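Local coordinates for peptidoglycan N-acetylglucosamine deacetylase (Agathobacter rectalis, PDB 5JMU), which probably removes acetyl groups from N-acetylglucosamine in peptidoglycan by zinc-dependent hydrolysis, the chain here being the catalytic domain of a longer, probably membrane-anchored protein, at residues V152-A157 against V183-I188; T25-P30 against T49-N54. All blocks are in the same frame, centred on the assembly; numbering follows the deposited sequence.

Overall arrangement
Both contacts belong to one parallel sheet within the NodB homology domain, the catalytic fold of the metal-dependent family 4 carbohydrate esterases, and their centres lie about 11 Å apart. Along the chain they come in series: contact 2 (25-30 with 49-54) closes its beta-alpha-beta unit through helix 34-43 before contact 1 (152-157 with 183-188) opens another through helix 164-175. Strands 21-27 and 180-186 are neighbours and join the two contacts directly; Gln185 O lies 2.8 Å from Asp27 N, a probable hydrogen bond. At the ends of these strands contact 2 supplies Asp28 to the zinc ion, while contact 1 places the His186 side chain about 4 Å from the metal (nearest atoms).

Contact 1 of 2, residues V152-A157 against V183-I188; sequences VSSGDA and VLQHDI
Val152 and Val183 form a parallel bridge with their CA atoms 4.6 Å apart, and Leu184 N donates to Val152 O at 3.0 Å in a nearly straight bond (170° at the hydrogen). Beside it, Val152 CB packs on Val183 CG2. Past the short, weakly bonded strand 152-153 the chain turns: Ser154 OG accepts from Asp156 N, which makes an ST turn, and donates in the carbonyl plane to Leu184 O at 2.8 Å. A water bridging Ser154 N and Leu184 O adds a second donor to that carbonyl. The turn presents the Asp156 carboxylate, its CG set between backbone N and carbonyl carbon (chi1 76°), as a two-pronged acceptor. OD2 takes His186 N on its syn lone pair at 2.8 Å, while OD1 takes His186 ND1, also at 2.8 Å, with the carboxylate and ring planes 54° apart. Backbone and imidazole are thus gripped together, which probably limits rotation of the ring, about 4 Å from the zinc ion (nearest atoms). With an alanine in place of Asp156, His186 ND1 and N would probably both lose their acceptor and the ring would be freer to turn. Ser192 OG also hydrogen-bonds Asp156 OD2 and Gln185 NE2, tying helix 190-193 to both segments. Helix 164-175, linking the two strands in a beta-alpha-beta unit, covers Ser154, Val183 and Gln185 through Val167 and Val171, and strand 21-27 pairs with 180-186 along its other edge.

Contact 2 of 2, residues T25-P30 against T49-N54; sequences TFDDGP and TFFVTN. With ZN (zinc ion), chain C.
Phe26 and Phe50 both turn CG anti to the carbonyl carbon (chi1 -61° and -68°), which lays their side chains alongside one another, pointing the same way; the rings are offset and barely overlap, with centroids 5.4 Å apart. On the face bearing Thr25 and Asp27, the Phe51 ring takes Thr25 CB at its edge, CE2 being 3.8 Å away. Asp27 OD1 lies 3.3 Å from Phe51 CB and is salt-bridged to Arg115, while OD2 accepts from a zinc-bound water. The backbones run parallel, their axes 4.7 Å apart: Phe26 N donates to Thr49 O, Phe51 N to Phe26 O, and Asp28 N to Phe51 O. Beyond Asp27, where strand 21-27 ends, Thr53 N donates to Gly29 O at 2.8 Å, and Thr53 OG1 reaches Asp28 O from above its carbonyl plane. These bonds fix the backbone around Asp28, whose OD1 binds the zinc ion at 2.1 Å; OD2 accepts from a second metal-bound water. His76 and His80 complete the protein ligands, giving the Asp-His-His site of this esterase family. Strand 21-27 is flanked by strands 49-53 and 180-186, strand 72-77 pairs with 49-53, and helix 61-68 packs on Pro30, Phe50 and Val52.

Contact 1 of 2, residues V152-A157 against V183-I188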
# COMPACT_ATOMS: atom_id res chain seq x y z
N VAL A 152 9.97 1.12 -5.00
CA VAL A 152 10.18 0.11 -6.07
C VAL A 152 8.90 -0.01 -6.87
O VAL A 152 7.86 -0.35 -6.30
CB VAL A 152 10.57 -1.27 -5.49
CG1 VAL A 152 10.61 -2.37 -6.59
CG2 VAL A 152 11.91 -1.15 -4.81
N SER A 153 8.96 0.30 -8.16
CA SER A 153 7.81 0.08 -9.04
C SER A 153 7.81 -1.30 -9.63
O SER A 153 8.84 -1.81 -10.05
CB SER A 153 7.82 1.09 -10.15
OG SER A 153 7.60 2.34 -9.50
N SER A 154 6.63 -1.92 -9.63
CA SER A 154 6.51 -3.23 -10.27
C SER A 154 6.15 -3.11 -11.74
O SER A 154 6.21 -4.10 -12.46
CB SER A 154 5.43 -4.06 -9.57
OG SER A 154 4.19 -3.40 -9.78
N GLY A 155 5.77 -1.91 -12.18
CA GLY A 155 5.30 -1.70 -13.53
C GLY A 155 3.90 -2.22 -13.77
O GLY A 155 3.47 -2.23 -14.92
N ASP A 156 3.17 -2.63 -12.72
CA ASP A 156 1.88 -3.29 -12.93
C ASP A 156 0.71 -2.31 -13.00
O ASP A 156 -0.42 -2.73 -13.11
CB ASP A 156 1.62 -4.38 -11.87
CG ASP A 156 1.20 -3.83 -10.49
OD1 ASP A 156 1.14 -2.61 -10.30
OD2 ASP A 156 0.95 -4.68 -9.61
N ALA A 157 1.00 -1.02 -12.99
CA ALA A 157 -0.05 -0.01 -13.06
C ALA A 157 -0.28 0.47 -14.49
O ALA A 157 -1.22 1.22 -14.74
CB ALA A 157 0.28 1.16 -12.15
N VAL A 183 7.69 -1.94 -2.08
CA VAL A 183 7.29 -2.34 -3.44
C VAL A 183 5.81 -2.06 -3.65
O VAL A 183 5.01 -2.43 -2.75
CB VAL A 183 7.53 -3.83 -3.62
CG1 VAL A 183 7.12 -4.29 -5.09
CG2 VAL A 183 9.01 -4.19 -3.33
N LEU A 184 5.46 -1.39 -4.74
CA LEU A 184 4.07 -1.19 -5.10
C LEU A 184 3.59 -2.24 -6.08
O LEU A 184 4.09 -2.29 -7.19
CB LEU A 184 3.87 0.19 -5.76
CG LEU A 184 2.51 0.55 -6.39
CD1 LEU A 184 1.42 0.54 -5.27
CD2 LEU A 184 2.57 1.92 -7.04
N GLN A 185 2.62 -3.07 -5.68
CA GLN A 185 1.86 -3.90 -6.60
C GLN A 185 0.37 -3.68 -6.34
O GLN A 185 -0.03 -3.03 -5.37
CB GLN A 185 2.18 -5.39 -6.46
CG GLN A 185 3.59 -5.77 -6.91
CD GLN A 185 3.89 -7.23 -6.61
OE1 GLN A 185 4.47 -7.57 -5.56
NE2 GLN A 185 3.47 -8.12 -7.53
N HIS A 186 -0.46 -4.28 -7.21
CA HIS A 186 -1.89 -4.16 -7.07
C HIS A 186 -2.47 -5.55 -7.04
O HIS A 186 -2.35 -6.29 -8.04
CB HIS A 186 -2.47 -3.37 -8.27
CG HIS A 186 -2.07 -1.92 -8.28
ND1 HIS A 186 -0.81 -1.50 -8.68
CD2 HIS A 186 -2.75 -0.80 -7.94
CE1 HIS A 186 -0.74 -0.18 -8.58
NE2 HIS A 186 -1.90 0.28 -8.14
N ASP A 187 -3.12 -5.94 -5.95
CA ASP A 187 -3.60 -7.34 -5.90
C ASP A 187 -4.88 -7.58 -6.71
O ASP A 187 -5.36 -8.72 -6.79
CB ASP A 187 -3.79 -7.86 -4.44
CG ASP A 187 -4.75 -7.02 -3.60
OD1 ASP A 187 -4.63 -5.78 -3.61
OD2 ASP A 187 -5.59 -7.60 -2.84
N ILE A 188 -5.40 -6.53 -7.36
CA ILE A 188 -6.50 -6.72 -8.31
C ILE A 188 -6.02 -7.12 -9.70
O ILE A 188 -6.84 -7.35 -10.60
CB ILE A 188 -7.34 -5.43 -8.43
CG1 ILE A 188 -6.44 -4.25 -8.78
CG2 ILE A 188 -8.14 -5.20 -7.15
CD1 ILE A 188 -7.23 -3.08 -9.40
O HOH W 1 4.49 -0.24 -9.49

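Contact 2 of 2, residues T25-P30 against T49-N54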
# COMPACT_ATOMS: atom_id res chain seq x y z
N THR A 25 3.80 -4.45 -0.77
CA THR A 25 2.52 -3.78 -0.51
C THR A 25 1.61 -3.91 -1.70
O THR A 25 2.05 -3.97 -2.86
CB THR A 25 2.68 -2.28 -0.17
OG1 THR A 25 3.00 -1.49 -1.35
CG2 THR A 25 3.80 -2.11 0.87
N PHE A 26 0.31 -3.93 -1.44
CA PHE A 26 -0.70 -4.20 -2.47
C PHE A 26 -1.84 -3.18 -2.38
O PHE A 26 -2.52 -3.10 -1.32
CB PHE A 26 -1.25 -5.63 -2.29
CG PHE A 26 -0.17 -6.69 -2.43
CD1 PHE A 26 0.21 -7.13 -3.71
CD2 PHE A 26 0.49 -7.19 -1.31
CE1 PHE A 26 1.26 -8.07 -3.89
CE2 PHE A 26 1.53 -8.12 -1.45
CZ PHE A 26 1.92 -8.56 -2.74
N ASP A 27 -2.09 -2.50 -3.50
CA ASP A 27 -3.15 -1.48 -3.57
C ASP A 27 -4.34 -1.99 -4.30
O ASP A 27 -4.23 -2.85 -5.18
CB ASP A 27 -2.73 -0.22 -4.37
CG ASP A 27 -1.86 0.73 -3.59
OD1 ASP A 27 -1.38 0.40 -2.49
OD2 ASP A 27 -1.62 1.81 -4.18
N ASP A 28 -5.47 -1.38 -3.95
CA ASP A 28 -6.72 -1.37 -4.75
C ASP A 28 -7.66 -2.53 -4.46
O ASP A 28 -8.82 -2.46 -4.86
CB ASP A 28 -6.44 -1.35 -6.28
CG ASP A 28 -6.07 0.02 -6.81
OD1 ASP A 28 -5.64 0.91 -6.02
OD2 ASP A 28 -6.07 0.18 -8.03
N GLY A 29 -7.20 -3.58 -3.78
CA GLY A 29 -8.04 -4.70 -3.41
C GLY A 29 -8.87 -4.38 -2.17
O GLY A 29 -8.83 -3.27 -1.68
N PRO A 30 -9.56 -5.38 -1.61
CA PRO A 30 -9.50 -6.78 -2.06
C PRO A 30 -10.31 -7.03 -3.32
O PRO A 30 -11.17 -6.26 -3.70
CB PRO A 30 -10.09 -7.55 -0.86
CG PRO A 30 -11.01 -6.55 -0.20
CD PRO A 30 -10.26 -5.22 -0.31
N THR A 49 1.52 -5.82 3.31
CA THR A 49 0.69 -4.70 3.69
C THR A 49 -0.33 -4.49 2.59
O THR A 49 0.04 -4.40 1.43
CB THR A 49 1.54 -3.42 3.86
OG1 THR A 49 2.57 -3.64 4.81
CG2 THR A 49 0.67 -2.27 4.32
N PHE A 50 -1.61 -4.37 2.97
CA PHE A 50 -2.69 -4.14 2.00
C PHE A 50 -3.28 -2.77 2.18
O PHE A 50 -3.77 -2.44 3.27
CB PHE A 50 -3.77 -5.22 2.18
CG PHE A 50 -3.28 -6.57 1.77
CD1 PHE A 50 -3.38 -7.02 0.46
CD2 PHE A 50 -2.63 -7.38 2.71
CE1 PHE A 50 -2.90 -8.31 0.09
CE2 PHE A 50 -2.12 -8.64 2.35
CZ PHE A 50 -2.26 -9.10 1.01
N PHE A 51 -3.24 -1.98 1.11
CA PHE A 51 -3.86 -0.65 1.11
C PHE A 51 -5.20 -0.80 0.40
O PHE A 51 -5.24 -0.88 -0.84
CB PHE A 51 -2.93 0.37 0.44
CG PHE A 51 -1.70 0.65 1.25
CD1 PHE A 51 -1.75 1.56 2.29
CD2 PHE A 51 -0.52 -0.01 0.98
CE1 PHE A 51 -0.61 1.87 3.04
CE2 PHE A 51 0.64 0.27 1.73
CZ PHE A 51 0.60 1.23 2.76
N VAL A 52 -6.28 -0.86 1.18
CA VAL A 52 -7.55 -1.39 0.67
C VAL A 52 -8.58 -0.34 0.23
O VAL A 52 -8.49 0.86 0.58
CB VAL A 52 -8.19 -2.36 1.72
CG1 VAL A 52 -7.23 -3.55 1.96
CG2 VAL A 52 -8.49 -1.65 3.02
N THR A 53 -9.55 -0.81 -0.57
CA THR A 53 -10.61 0.02 -1.09
C THR A 53 -11.91 -0.73 -0.90
O THR A 53 -11.88 -1.92 -0.54
CB THR A 53 -10.50 0.28 -2.62
OG1 THR A 53 -10.78 -0.94 -3.32
CG2 THR A 53 -9.14 0.83 -3.00
N ASN A 54 -13.02 -0.08 -1.21
CA ASN A 54 -14.28 -0.78 -1.27
C ASN A 54 -14.81 -0.86 -2.70
O ASN A 54 -16.03 -0.86 -2.95
CB ASN A 54 -15.30 -0.10 -0.36
CG ASN A 54 -16.42 -1.04 0.01
OD1 ASN A 54 -16.20 -2.24 0.24
ND2 ASN A 54 -17.61 -0.52 0.06
ZN ZN C . -4.92 2.87 -6.30
O HOH W 2 -2.96 2.24 -6.35
O HOH W 3 -4.85 2.53 -8.38
O HOH W 4 -12.47 -3.86 -2.79
O HOH W 5 -4.15 4.86 -6.73